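Local coordinates for DUF1254 domain-containing protein (Vibrio parahaemolyticus, PDB 3U07) that is of unknown function but joins a DUF1254 region to a DUF1214 region and, made with a signal sequence, is probably exported from the cytoplasm, at residues 120-125 and 153-158; 268-273 and 298-303; 373-378 and 397-402. The protein carries 2 engineered substitutions. One frame throughout, in Å; residues are numbered along the deposited sequence.

Interaction 1: residues 120-125 and 153-158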
ATOM      1  N   THR A 120      -1.013  -8.735  -0.543  1.00 19.70           N
ATOM      2  CA  THR A 120      -2.198  -8.140  -1.143  1.00 18.03           C
ATOM      3  C   THR A 120      -3.067  -9.352  -1.534  1.00 18.41           C
ATOM      4  O   THR A 120      -2.566 -10.303  -2.139  1.00 22.42           O
ATOM      5  CB  THR A 120      -1.835  -7.319  -2.402  1.00 18.22           C
ATOM      6  OG1 THR A 120      -1.320  -6.038  -2.004  1.00 16.06           O
ATOM      7  CG2 THR A 120      -3.054  -7.127  -3.292  1.00 18.59           C
ATOM      8  N   ASN A 121      -4.340  -9.354  -1.146  1.00 21.13           N
ATOM      9  CA  ASN A 121      -5.206 -10.478  -1.504  1.00 15.97           C
ATOM     10  C   ASN A 121      -6.365 -10.069  -2.401  1.00 21.17           C
ATOM     11  O   ASN A 121      -7.191 -10.891  -2.785  1.00 19.59           O
ATOM     12  CB  ASN A 121      -5.721 -11.225  -0.256  1.00 15.53           C
ATOM     13  CG  ASN A 121      -6.363 -10.310   0.784  1.00 19.54           C
ATOM     14  OD1 ASN A 121      -6.763  -9.180   0.499  1.00 19.02           O
ATOM     15  ND2 ASN A 121      -6.483 -10.822   2.004  1.00 20.79           N
ATOM     16  N   ALA A 122      -6.420  -8.787  -2.738  1.00 22.54           N
ATOM     17  CA  ALA A 122      -7.444  -8.296  -3.643  1.00 22.88           C
ATOM     18  C   ALA A 122      -7.092  -6.905  -4.144  1.00 24.67           C
ATOM     19  O   ALA A 122      -6.620  -6.052  -3.387  1.00 18.25           O
ATOM     20  CB  ALA A 122      -8.804  -8.278  -2.965  1.00 22.84           C
ATOM     21  N   ALA A 123      -7.308  -6.692  -5.435  1.00 19.37           N
ATOM     22  CA  ALA A 123      -7.052  -5.402  -6.058  1.00 18.87           C
ATOM     23  C   ALA A 123      -8.051  -5.253  -7.197  1.00 22.03           C
ATOM     24  O   ALA A 123      -7.719  -5.489  -8.357  1.00 24.42           O
ATOM     25  CB  ALA A 123      -5.623  -5.341  -6.599  1.00 17.08           C
ATOM     26  N   PHE A 124      -9.285  -4.901  -6.855  1.00 15.96           N
ATOM     27  CA  PHE A 124     -10.323  -4.707  -7.857  1.00 19.66           C
ATOM     28  C   PHE A 124     -10.221  -3.251  -8.280  1.00 17.20           C
ATOM     29  O   PHE A 124     -10.164  -2.361  -7.432  1.00 20.33           O
ATOM     30  CB  PHE A 124     -11.709  -4.975  -7.262  1.00 18.65           C
ATOM     31  CG  PHE A 124     -11.902  -6.388  -6.794  1.00 20.93           C
ATOM     32  CD1 PHE A 124     -11.922  -7.441  -7.709  1.00 17.95           C
ATOM     33  CD2 PHE A 124     -12.044  -6.672  -5.435  1.00 21.40           C
ATOM     34  CE1 PHE A 124     -12.081  -8.758  -7.277  1.00 23.27           C
ATOM     35  CE2 PHE A 124     -12.205  -7.984  -4.992  1.00 18.66           C
ATOM     36  CZ  PHE A 124     -12.222  -9.033  -5.913  1.00 19.54           C
ATOM     37  N   SER A 125     -10.188  -2.999  -9.583  1.00 18.00           N
ATOM     38  CA  SER A 125     -10.076  -1.619 -10.032  1.00 18.24           C
ATOM     39  C   SER A 125     -10.410  -1.391 -11.494  1.00 25.13           C
ATOM     40  O   SER A 125     -10.573  -2.333 -12.281  1.00 22.42           O
ATOM     41  CB  SER A 125      -8.662  -1.096  -9.771  1.00 25.90           C
ATOM     42  OG  SER A 125      -7.836  -1.292 -10.900  1.00 29.54           O
ATOM     43  N   GLU A 153     -17.646 -11.437  -6.862  1.00 18.94           N
ATOM     44  CA  GLU A 153     -16.414 -12.186  -6.669  1.00 19.37           C
ATOM     45  C   GLU A 153     -16.227 -12.502  -5.198  1.00 20.69           C
ATOM     46  O   GLU A 153     -16.688 -11.765  -4.331  1.00 22.81           O
ATOM     47  CB  GLU A 153     -15.216 -11.367  -7.165  1.00 23.22           C
ATOM     48  CG  GLU A 153     -15.278 -10.963  -8.635  1.00 28.54           C
ATOM     49  CD  GLU A 153     -15.210 -12.152  -9.580  1.00 40.97           C
ATOM     50  OE1 GLU A 153     -14.505 -13.134  -9.260  1.00 39.29           O
ATOM     51  OE2 GLU A 153     -15.848 -12.099 -10.652  1.00 48.87           O
ATOM     52  N   VAL A 154     -15.546 -13.608  -4.928  1.00 18.04           N
ATOM     53  CA  VAL A 154     -15.268 -14.035  -3.567  1.00 18.84           C
ATOM     54  C   VAL A 154     -13.760 -14.020  -3.341  1.00 24.52           C
ATOM     55  O   VAL A 154     -12.997 -14.564  -4.142  1.00 25.14           O
ATOM     56  CB  VAL A 154     -15.773 -15.473  -3.306  1.00 16.59           C
ATOM     57  CG1 VAL A 154     -15.422 -15.899  -1.887  1.00 20.80           C
ATOM     58  CG2 VAL A 154     -17.280 -15.550  -3.534  1.00 14.68           C
ATOM     59  N   VAL A 155     -13.334 -13.390  -2.253  1.00 18.85           N
ATOM     60  CA  VAL A 155     -11.918 -13.334  -1.905  1.00 13.74           C
ATOM     61  C   VAL A 155     -11.685 -14.162  -0.642  1.00 19.99           C
ATOM     62  O   VAL A 155     -12.214 -13.837   0.425  1.00 20.80           O
ATOM     63  CB  VAL A 155     -11.455 -11.896  -1.598  1.00 16.10           C
ATOM     64  CG1 VAL A 155      -9.973 -11.900  -1.245  1.00 13.46           C
ATOM     65  CG2 VAL A 155     -11.737 -10.994  -2.776  1.00 19.59           C
ATOM     66  N   ARG A 156     -10.913 -15.237  -0.763  1.00 13.20           N
ATOM     67  CA  ARG A 156     -10.597 -16.073   0.395  1.00 13.40           C
ATOM     68  C   ARG A 156      -9.384 -15.447   1.080  1.00 15.98           C
ATOM     69  O   ARG A 156      -8.351 -15.248   0.443  1.00 21.18           O
ATOM     70  CB  ARG A 156     -10.271 -17.498  -0.051  1.00 14.05           C
ATOM     71  CG  ARG A 156     -11.475 -18.253  -0.599  1.00 19.69           C
ATOM     72  CD  ARG A 156     -12.423 -18.683   0.521  1.00 19.62           C
ATOM     73  NE  ARG A 156     -13.636 -19.312  -0.005  1.00 24.16           N
ATOM     74  CZ  ARG A 156     -14.581 -19.881   0.743  1.00 25.99           C
ATOM     75  NH1 ARG A 156     -14.464 -19.911   2.066  1.00 19.30           N
ATOM     76  NH2 ARG A 156     -15.647 -20.421   0.165  1.00 19.45           N
ATOM     77  N   VAL A 157      -9.502 -15.126   2.367  1.00 12.37           N
ATOM     78  CA  VAL A 157      -8.390 -14.495   3.078  1.00 11.84           C
ATOM     79  C   VAL A 157      -7.799 -15.405   4.152  1.00 17.95           C
ATOM     80  O   VAL A 157      -8.512 -16.171   4.807  1.00 16.15           O
ATOM     81  CB  VAL A 157      -8.824 -13.131   3.704  1.00 13.35           C
ATOM     82  CG1 VAL A 157      -9.403 -12.222   2.615  1.00 14.45           C
ATOM     83  CG2 VAL A 157      -9.855 -13.343   4.810  1.00 14.32           C
ATOM     84  N   ASP A 158      -6.484 -15.315   4.324  1.00 14.39           N
ATOM     85  CA  ASP A 158      -5.787 -16.155   5.286  1.00 14.91           C
ATOM     86  C   ASP A 158      -5.658 -15.597   6.692  1.00 23.74           C
ATOM     87  O   ASP A 158      -5.242 -16.313   7.602  1.00 22.50           O
ATOM     88  CB  ASP A 158      -4.423 -16.547   4.724  1.00 20.44           C
ATOM     89  CG  ASP A 158      -4.543 -17.489   3.535  1.00 30.02           C
ATOM     90  OD1 ASP A 158      -4.021 -17.155   2.458  1.00 29.25           O
ATOM     91  OD2 ASP A 158      -5.160 -18.564   3.677  1.00 29.96           O
TER
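V155 meets A122 and F124 through apolar contacts. Its CG2 methyl lies 3.7 Å from CZ of F124 and 4.0 Å from CB of A122. The methyl comes to the edge of the F124 ring, near the ring plane. This follows from the first torsion of V155 (chi1 -180°), which sets CG2 anti to the carbonyl carbon and turns it to the aromatic side. The valine runs alongside the ring, with its branch pointing the other way. E153 reaches the same end of the ring with its aliphatic base: CB of E153 is 4.0 Å from CZ of F124. Its chain then bends, and the carboxylate turns from the ring.

The strands belong to different sheets. Strand 120-125 is the outermost strand of an antiparallel sheet, next to 109-115. Strand 153-157 is the outermost strand of a mixed sheet, next to 134-140. The two edges run nearly antiparallel, at 160°, with axes 7.5 Å apart. Side chains fill the seam, and the backbones do not pair. A classic beta bulge sets N121 and A122 together against T113 of strand 109-115. F136, from strand 134-140, stacks on the F124 ring and is also touched by E153.

Two contacts set polar groups against methyls. The carbonyl O of N121 lies 3.3 Å from CG1 of V155, the other branch of that valine. Further along, CG of N121 is 4.0 Å from CG1 of V157. The first torsion of N121 (chi1 52°), with CG between its own backbone N and carbonyl carbon, brings CG to this methyl.

Interaction 2: residues 268-273 and 298-303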
ATOM      1  N   GLU A 268      19.226  -6.122  11.941  1.00 31.70           N
ATOM      2  CA  GLU A 268      20.488  -5.655  11.372  1.00 29.49           C
ATOM      3  C   GLU A 268      20.512  -6.035   9.897  1.00 31.87           C
ATOM      4  O   GLU A 268      20.754  -5.200   9.033  1.00 34.48           O
ATOM      5  CB  GLU A 268      21.683  -6.299  12.089  1.00 28.43           C
ATOM      6  CG  GLU A 268      21.931  -5.774  13.495  1.00 36.35           C
ATOM      7  CD  GLU A 268      23.029  -6.533  14.231  1.00 44.65           C
ATOM      8  OE1 GLU A 268      23.244  -6.244  15.424  1.00 44.71           O
ATOM      9  OE2 GLU A 268      23.678  -7.416  13.627  1.00 44.66           O
ATOM     10  N   HIS A 269      20.242  -7.308   9.625  1.00 34.80           N
ATOM     11  CA  HIS A 269      20.222  -7.819   8.263  1.00 30.29           C
ATOM     12  C   HIS A 269      19.274  -7.022   7.365  1.00 32.43           C
ATOM     13  O   HIS A 269      19.612  -6.707   6.224  1.00 29.67           O
ATOM     14  CB  HIS A 269      19.799  -9.286   8.266  1.00 30.26           C
ATOM     15  CG  HIS A 269      19.701  -9.885   6.899  1.00 38.21           C
ATOM     16  ND1 HIS A 269      20.807 -10.252   6.165  1.00 47.51           N
ATOM     17  CD2 HIS A 269      18.626 -10.157   6.122  1.00 36.94           C
ATOM     18  CE1 HIS A 269      20.418 -10.727   4.995  1.00 50.42           C
ATOM     19  NE2 HIS A 269      19.099 -10.679   4.943  1.00 40.26           N
ATOM     20  N   LEU A 270      18.090  -6.697   7.875  1.00 33.65           N
ATOM     21  CA  LEU A 270      17.117  -5.945   7.089  1.00 33.50           C
ATOM     22  C   LEU A 270      17.582  -4.528   6.777  1.00 34.81           C
ATOM     23  O   LEU A 270      17.334  -4.007   5.687  1.00 35.22           O
ATOM     24  CB  LEU A 270      15.766  -5.882   7.804  1.00 28.90           C
ATOM     25  CG  LEU A 270      14.968  -7.180   7.949  1.00 30.80           C
ATOM     26  CD1 LEU A 270      13.564  -6.828   8.420  1.00 36.79           C
ATOM     27  CD2 LEU A 270      14.905  -7.928   6.624  1.00 23.02           C
ATOM     28  N   VAL A 271      18.242  -3.895   7.738  1.00 32.31           N
ATOM     29  CA  VAL A 271      18.732  -2.543   7.525  1.00 34.66           C
ATOM     30  C   VAL A 271      19.810  -2.575   6.445  1.00 30.61           C
ATOM     31  O   VAL A 271      19.783  -1.783   5.508  1.00 29.24           O
ATOM     32  CB  VAL A 271      19.316  -1.951   8.825  1.00 34.76           C
ATOM     33  CG1 VAL A 271      19.910  -0.579   8.555  1.00 25.13           C
ATOM     34  CG2 VAL A 271      18.225  -1.850   9.877  1.00 37.71           C
ATOM     35  N   GLU A 272      20.742  -3.513   6.566  1.00 31.33           N
ATOM     36  CA  GLU A 272      21.831  -3.640   5.604  1.00 38.14           C
ATOM     37  C   GLU A 272      21.382  -4.028   4.198  1.00 42.14           C
ATOM     38  O   GLU A 272      22.017  -3.654   3.212  1.00 32.83           O
ATOM     39  CB  GLU A 272      22.851  -4.662   6.111  1.00 44.93           C
ATOM     40  CG  GLU A 272      23.791  -5.185   5.041  1.00 55.39           C
ATOM     41  CD  GLU A 272      24.702  -6.285   5.548  1.00 71.29           C
ATOM     42  OE1 GLU A 272      24.252  -7.094   6.387  1.00 76.25           O
ATOM     43  OE2 GLU A 272      25.864  -6.351   5.092  1.00 76.72           O
ATOM     44  N   LEU A 273      20.289  -4.778   4.103  1.00 37.05           N
ATOM     45  CA  LEU A 273      19.789  -5.230   2.807  1.00 31.70           C
ATOM     46  C   LEU A 273      18.966  -4.177   2.078  1.00 28.06           C
ATOM     47  O   LEU A 273      18.995  -4.087   0.853  1.00 30.01           O
ATOM     48  CB  LEU A 273      18.943  -6.492   2.992  1.00 32.22           C
ATOM     49  CG  LEU A 273      18.334  -7.122   1.740  1.00 29.16           C
ATOM     50  CD1 LEU A 273      19.444  -7.603   0.811  1.00 31.21           C
ATOM     51  CD2 LEU A 273      17.440  -8.283   2.146  1.00 28.52           C
ATOM     52  N   PHE A 298      11.048 -10.300   0.939  1.00 18.25           N
ATOM     53  CA  PHE A 298       9.624 -10.031   1.142  1.00 16.99           C
ATOM     54  C   PHE A 298       9.477  -9.015   2.277  1.00 18.06           C
ATOM     55  O   PHE A 298       8.674  -8.077   2.202  1.00 17.54           O
ATOM     56  CB  PHE A 298       8.883 -11.319   1.521  1.00 19.67           C
ATOM     57  CG  PHE A 298       7.414 -11.118   1.788  1.00 22.23           C
ATOM     58  CD1 PHE A 298       6.512 -10.990   0.735  1.00 19.13           C
ATOM     59  CD2 PHE A 298       6.934 -11.041   3.096  1.00 28.68           C
ATOM     60  CE1 PHE A 298       5.154 -10.787   0.979  1.00 17.12           C
ATOM     61  CE2 PHE A 298       5.573 -10.836   3.351  1.00 28.20           C
ATOM     62  CZ  PHE A 298       4.683 -10.709   2.286  1.00 18.12           C
ATOM     63  N   ALA A 299      10.268  -9.213   3.327  1.00 16.01           N
ATOM     64  CA  ALA A 299      10.255  -8.334   4.493  1.00 20.09           C
ATOM     65  C   ALA A 299      10.601  -6.884   4.145  1.00 22.93           C
ATOM     66  O   ALA A 299      10.107  -5.954   4.790  1.00 21.18           O
ATOM     67  CB  ALA A 299      11.231  -8.861   5.551  1.00 13.92           C
ATOM     68  N   GLU A 300      11.453  -6.677   3.141  1.00 23.07           N
ATOM     69  CA  GLU A 300      11.813  -5.308   2.768  1.00 26.21           C
ATOM     70  C   GLU A 300      10.588  -4.571   2.227  1.00 25.48           C
ATOM     71  O   GLU A 300      10.553  -3.337   2.192  1.00 26.68           O
ATOM     72  CB  GLU A 300      12.941  -5.298   1.722  1.00 29.72           C
ATOM     73  CG  GLU A 300      14.317  -5.783   2.227  1.00 29.10           C
ATOM     74  CD  GLU A 300      14.931  -4.884   3.307  1.00 29.83           C
ATOM     75  OE1 GLU A 300      14.476  -3.735   3.481  1.00 26.24           O
ATOM     76  OE2 GLU A 300      15.888  -5.332   3.974  1.00 24.54           O
ATOM     77  N   GLY A 301       9.579  -5.328   1.803  1.00 21.78           N
ATOM     78  CA  GLY A 301       8.366  -4.709   1.297  1.00 21.09           C
ATOM     79  C   GLY A 301       7.734  -3.892   2.404  1.00 25.02           C
ATOM     80  O   GLY A 301       7.241  -2.787   2.177  1.00 20.74           O
ATOM     81  N   THR A 302       7.755  -4.442   3.616  1.00 15.75           N
ATOM     82  CA  THR A 302       7.196  -3.768   4.782  1.00 18.98           C
ATOM     83  C   THR A 302       8.160  -2.678   5.271  1.00 21.33           C
ATOM     84  O   THR A 302       7.744  -1.580   5.654  1.00 22.46           O
ATOM     85  CB  THR A 302       6.958  -4.773   5.945  1.00 23.52           C
ATOM     86  OG1 THR A 302       5.805  -5.578   5.662  1.00 20.33           O
ATOM     87  CG2 THR A 302       6.747  -4.034   7.259  1.00 21.73           C
ATOM     88  N   TYR A 303       9.448  -2.999   5.259  1.00 25.88           N
ATOM     89  CA  TYR A 303      10.469  -2.068   5.714  1.00 25.18           C
ATOM     90  C   TYR A 303      10.530  -0.802   4.885  1.00 29.15           C
ATOM     91  O   TYR A 303      10.587   0.304   5.425  1.00 22.14           O
ATOM     92  CB  TYR A 303      11.841  -2.742   5.692  1.00 21.30           C
ATOM     93  CG  TYR A 303      12.935  -1.887   6.291  1.00 30.77           C
ATOM     94  CD1 TYR A 303      13.024  -1.700   7.668  1.00 34.37           C
ATOM     95  CD2 TYR A 303      13.873  -1.253   5.479  1.00 30.95           C
ATOM     96  CE1 TYR A 303      14.022  -0.909   8.222  1.00 40.72           C
ATOM     97  CE2 TYR A 303      14.875  -0.455   6.025  1.00 30.92           C
ATOM     98  CZ  TYR A 303      14.944  -0.291   7.393  1.00 38.84           C
ATOM     99  OH  TYR A 303      15.936   0.480   7.941  1.00 44.33           O
TER
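This contact is a near-perpendicular helix-helix crossing. The last turns of helix 253-273 cross helix 295-305 at -79°, with the segment axes 10.3 Å apart. L270 and E300 stand at the crossing point, where the two backbones come nearest. Helix 26-52 also borders the site, through Y38 beside Y303 and E31 beside H269.

L270 supplies the apolar part. Its CD2 methyl rests 3.9 Å from CB of A299, a small residue that lets the leucine branch come close to the second helix. The side chains of L270 and E300 run alongside in opposite senses, and the E300 carboxyl group ends at the L270 backbone.

Y303 reaches V271. CG of Y303 is anti to the backbone N (chi1 -174°), which carries the ring toward V271. The hydroxyl OH of Y303 ends 3.8 Å from CG2 of V271, and the two side chains slant across each other. The carbonyl O of L270 lies 4.3 Å from CE2 of Y303.

L273 packs on E300. Its CD2 methyl is 4.0 Å from CG of E300, against the aliphatic part of the glutamate. The E300 chain is bent at chi2 (-65°), and the bend turns its carboxyl group in among L270 and L273. E300 is buried, and it also touches A274 and L283. Its carboxyl group comes so near a backbone oxygen that the acid may be protonated. OE2 of E300 lies 3.4 Å from CB of L273 and just 2.6 Å from the backbone O of L270.

Interaction 3: residues 373-378 and 397-402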
ATOM      1  N   ARG A 373      -3.372  13.712 -17.594  1.00 37.21           N
ATOM      2  CA  ARG A 373      -4.757  14.178 -17.530  1.00 42.91           C
ATOM      3  C   ARG A 373      -4.839  15.704 -17.528  1.00 46.59           C
ATOM      4  O   ARG A 373      -5.920  16.266 -17.704  1.00 49.23           O
ATOM      5  CB  ARG A 373      -5.447  13.642 -16.267  1.00 50.33           C
ATOM      6  CG  ARG A 373      -5.669  12.139 -16.259  1.00 60.33           C
ATOM      7  CD  ARG A 373      -6.760  11.725 -17.242  1.00 69.58           C
ATOM      8  NE  ARG A 373      -8.102  12.045 -16.760  1.00 75.95           N
ATOM      9  CZ  ARG A 373      -9.037  11.137 -16.491  1.00 78.24           C
ATOM     10  NH1 ARG A 373      -8.777   9.845 -16.657  1.00 76.95           N
ATOM     11  NH2 ARG A 373     -10.231  11.517 -16.055  1.00 79.82           N
ATOM     12  N   THR A 374      -3.705  16.372 -17.334  1.00 41.47           N
ATOM     13  CA  THR A 374      -3.685  17.833 -17.296  1.00 40.51           C
ATOM     14  C   THR A 374      -2.734  18.479 -18.301  1.00 41.95           C
ATOM     15  O   THR A 374      -2.647  19.704 -18.377  1.00 44.90           O
ATOM     16  CB  THR A 374      -3.332  18.343 -15.880  1.00 40.86           C
ATOM     17  OG1 THR A 374      -2.061  17.816 -15.479  1.00 40.67           O
ATOM     18  CG2 THR A 374      -4.394  17.905 -14.878  1.00 38.62           C
HETATM   19  N   MSE A 375      -2.024  17.660 -19.070  1.00 40.75           N
HETATM   20  CA  MSE A 375      -1.096  18.171 -20.081  1.00 41.52           C
HETATM   21  C   MSE A 375      -1.237  17.386 -21.377  1.00 45.85           C
HETATM   22  O   MSE A 375      -1.771  16.275 -21.386  1.00 51.31           O
HETATM   23  CB  MSE A 375       0.364  18.021 -19.643  1.00 33.22           C
HETATM   24  CG  MSE A 375       0.757  18.602 -18.309  1.00 37.35           C
HETATM   25 SE   MSE A 375       2.693  18.492 -18.178  0.77 43.65          SE
HETATM   26  CE  MSE A 375       2.887  16.606 -17.892  1.00 13.16           C
ATOM     27  N   LYS A 376      -0.738  17.960 -22.466  1.00 50.17           N
ATOM     28  CA  LYS A 376      -0.756  17.295 -23.766  1.00 53.69           C
ATOM     29  C   LYS A 376       0.655  17.322 -24.348  1.00 43.92           C
ATOM     30  O   LYS A 376       1.352  18.332 -24.272  1.00 48.92           O
ATOM     31  CB  LYS A 376      -1.746  17.969 -24.726  1.00 62.02           C
ATOM     32  CG  LYS A 376      -3.103  17.258 -24.817  1.00 67.33           C
ATOM     33  CD  LYS A 376      -3.935  17.430 -23.551  1.00 72.44           C
ATOM     34  CE  LYS A 376      -5.257  16.668 -23.628  1.00 76.60           C
ATOM     35  NZ  LYS A 376      -5.102  15.210 -23.357  1.00 79.57           N
ATOM     36  N   ALA A 377       1.071  16.200 -24.923  1.00 43.43           N
ATOM     37  CA  ALA A 377       2.405  16.060 -25.496  1.00 48.61           C
ATOM     38  C   ALA A 377       2.636  16.867 -26.768  1.00 59.17           C
ATOM     39  O   ALA A 377       1.746  16.992 -27.609  1.00 57.88           O
ATOM     40  CB  ALA A 377       2.695  14.590 -25.760  1.00 49.48           C
ATOM     41  N   ASP A 378       3.850  17.398 -26.902  1.00 65.81           N
ATOM     42  CA  ASP A 378       4.231  18.195 -28.064  1.00 68.41           C
ATOM     43  C   ASP A 378       3.977  17.411 -29.352  1.00 72.91           C
ATOM     44  O   ASP A 378       3.691  16.211 -29.309  1.00 67.81           O
ATOM     45  CB  ASP A 378       5.713  18.611 -27.961  1.00 66.55           C
ATOM     46  CG  ASP A 378       6.680  17.521 -28.426  1.00 67.15           C
ATOM     47  OD1 ASP A 378       6.285  16.343 -28.515  1.00 69.82           O
ATOM     48  OD2 ASP A 378       7.857  17.844 -28.692  1.00 66.50           O
ATOM     49  N   ASP A 397      -1.082  28.227 -18.060  1.00 60.90           N
ATOM     50  CA  ASP A 397      -0.083  27.301 -18.587  1.00 57.70           C
ATOM     51  C   ASP A 397      -0.240  25.923 -17.944  1.00 52.90           C
ATOM     52  O   ASP A 397       0.141  25.713 -16.789  1.00 46.38           O
ATOM     53  CB  ASP A 397       1.327  27.820 -18.325  1.00 55.89           C
ATOM     54  CG  ASP A 397       2.380  27.001 -19.036  1.00 52.80           C
ATOM     55  OD1 ASP A 397       2.049  25.892 -19.503  1.00 47.34           O
ATOM     56  OD2 ASP A 397       3.537  27.461 -19.127  1.00 55.77           O
ATOM     57  N   PRO A 398      -0.790  24.959 -18.699  1.00 53.87           N
ATOM     58  CA  PRO A 398      -1.006  23.596 -18.212  1.00 56.85           C
ATOM     59  C   PRO A 398       0.279  22.818 -17.936  1.00 50.94           C
ATOM     60  O   PRO A 398       0.272  21.881 -17.142  1.00 49.68           O
ATOM     61  CB  PRO A 398      -1.827  22.968 -19.331  1.00 54.78           C
ATOM     62  CG  PRO A 398      -1.211  23.580 -20.539  1.00 55.68           C
ATOM     63  CD  PRO A 398      -1.107  25.046 -20.138  1.00 53.67           C
ATOM     64  N   ASN A 399       1.372  23.205 -18.592  1.00 48.72           N
ATOM     65  CA  ASN A 399       2.647  22.520 -18.401  1.00 42.58           C
ATOM     66  C   ASN A 399       3.495  23.127 -17.289  1.00 42.53           C
ATOM     67  O   ASN A 399       4.609  22.669 -17.026  1.00 43.37           O
ATOM     68  CB  ASN A 399       3.450  22.501 -19.706  1.00 35.84           C
ATOM     69  CG  ASN A 399       2.760  21.716 -20.803  1.00 42.92           C
ATOM     70  OD1 ASN A 399       1.966  20.817 -20.530  1.00 48.11           O
ATOM     71  ND2 ASN A 399       3.070  22.041 -22.053  1.00 36.79           N
ATOM     72  N   PHE A 400       2.970  24.151 -16.628  1.00 38.25           N
ATOM     73  CA  PHE A 400       3.709  24.786 -15.547  1.00 33.35           C
ATOM     74  C   PHE A 400       3.420  24.139 -14.202  1.00 34.84           C
ATOM     75  O   PHE A 400       2.261  23.989 -13.805  1.00 32.85           O
ATOM     76  CB  PHE A 400       3.375  26.275 -15.444  1.00 33.72           C
ATOM     77  CG  PHE A 400       4.132  26.976 -14.357  1.00 37.70           C
ATOM     78  CD1 PHE A 400       5.453  27.361 -14.553  1.00 37.43           C
ATOM     79  CD2 PHE A 400       3.549  27.183 -13.110  1.00 39.57           C
ATOM     80  CE1 PHE A 400       6.184  27.941 -13.525  1.00 39.03           C
ATOM     81  CE2 PHE A 400       4.271  27.761 -12.074  1.00 38.81           C
ATOM     82  CZ  PHE A 400       5.593  28.139 -12.280  1.00 41.28           C
ATOM     83  N   LEU A 401       4.480  23.765 -13.495  1.00 35.37           N
ATOM     84  CA  LEU A 401       4.322  23.151 -12.187  1.00 36.99           C
ATOM     85  C   LEU A 401       5.059  23.985 -11.151  1.00 39.31           C
ATOM     86  O   LEU A 401       6.285  24.095 -11.187  1.00 39.11           O
ATOM     87  CB  LEU A 401       4.859  21.710 -12.197  1.00 27.84           C
ATOM     88  CG  LEU A 401       4.814  20.915 -10.887  1.00 31.42           C
ATOM     89  CD1 LEU A 401       3.447  21.046 -10.216  1.00 31.77           C
ATOM     90  CD2 LEU A 401       5.126  19.452 -11.185  1.00 37.75           C
ATOM     91  N   PRO A 402       4.309  24.610 -10.225  1.00 44.22           N
ATOM     92  CA  PRO A 402       4.880  25.442  -9.167  1.00 39.40           C
ATOM     93  C   PRO A 402       5.841  24.623  -8.318  1.00 36.79           C
ATOM     94  O   PRO A 402       5.642  23.428  -8.119  1.00 31.12           O
ATOM     95  CB  PRO A 402       3.651  25.882  -8.370  1.00 38.13           C
ATOM     96  CG  PRO A 402       2.580  25.928  -9.404  1.00 44.96           C
ATOM     97  CD  PRO A 402       2.836  24.648 -10.170  1.00 48.91           C
TER
HETATM   98  O   HOH W   1       0.155  20.510 -22.574  1.00 47.87           O
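N399 and M375, a selenomethionine, make the closest part of this contact. OD1 of N399 sits beside the M375 side chain, 3.3 Å from its CB and 3.4 Å from its SE. CG of M375 is anti to the carbonyl carbon (chi1 -54°) and the chain is extended at chi2, which lays CB, CG and SE past OD1. P398 adds two more touches. Its backbone O lies 3.5 Å from CG of M375, and its ring atom CB lies 3.5 Å from the carbonyl O of T374.

One water joins the 373-378 loop to the turn at 397-400. It donates to OD1 of N399 at 2.7 Å. The same water accepts from the backbone N of K376, also at 2.7 Å. N399 CG is anti to its carbonyl carbon (chi1 -64°), which swings the amide toward the 373-378 loop and this water.

A tight turn positions N399. Residues 397-400 form a type I beta turn, in which F400 N donates to the backbone O of D397. D397 also makes an Asx turn: its OD1 accepts from the backbone N of N399 at 2.9 Å. That donor comes from above the carboxylate plane, 38° out of it. R370 holds P398 O, and R367 holds the backbone O of D397 and of F400.

Beyond this shell lies the DUF1214 sheet region. M375 is buried against W348, Y383 and I385, while N399 pairs by backbone with Y386 of strand 382-388. T374 turns its hydroxyl back to G371 N.

The amide oxygen thus meets carbon and selenium directly but reaches the opposite backbone through water. Between these two segments the polar link found is a water bridge from OD1 of N399 to N of K376.

The three contacts follow one another along the chain and do not touch. Interactions 1 and 2 are nearest, with centres 26 Å apart and closest atoms about 7 Å apart. Interaction 3 lies further off: its centre is 36 Å from that of interaction 1 and 38 Å from that of interaction 2. Interactions 1 and 3 fall in the DUF1254 and DUF1214 regions, two families of one clan. Strands 153-157 and 400-402 hold the same outermost place in mixed sheets of the same strand order, which is consistent with related halves. Interaction 2 joins helices 253-273 and 295-305. The function is unknown, so none of the contacts can be tied to an active site.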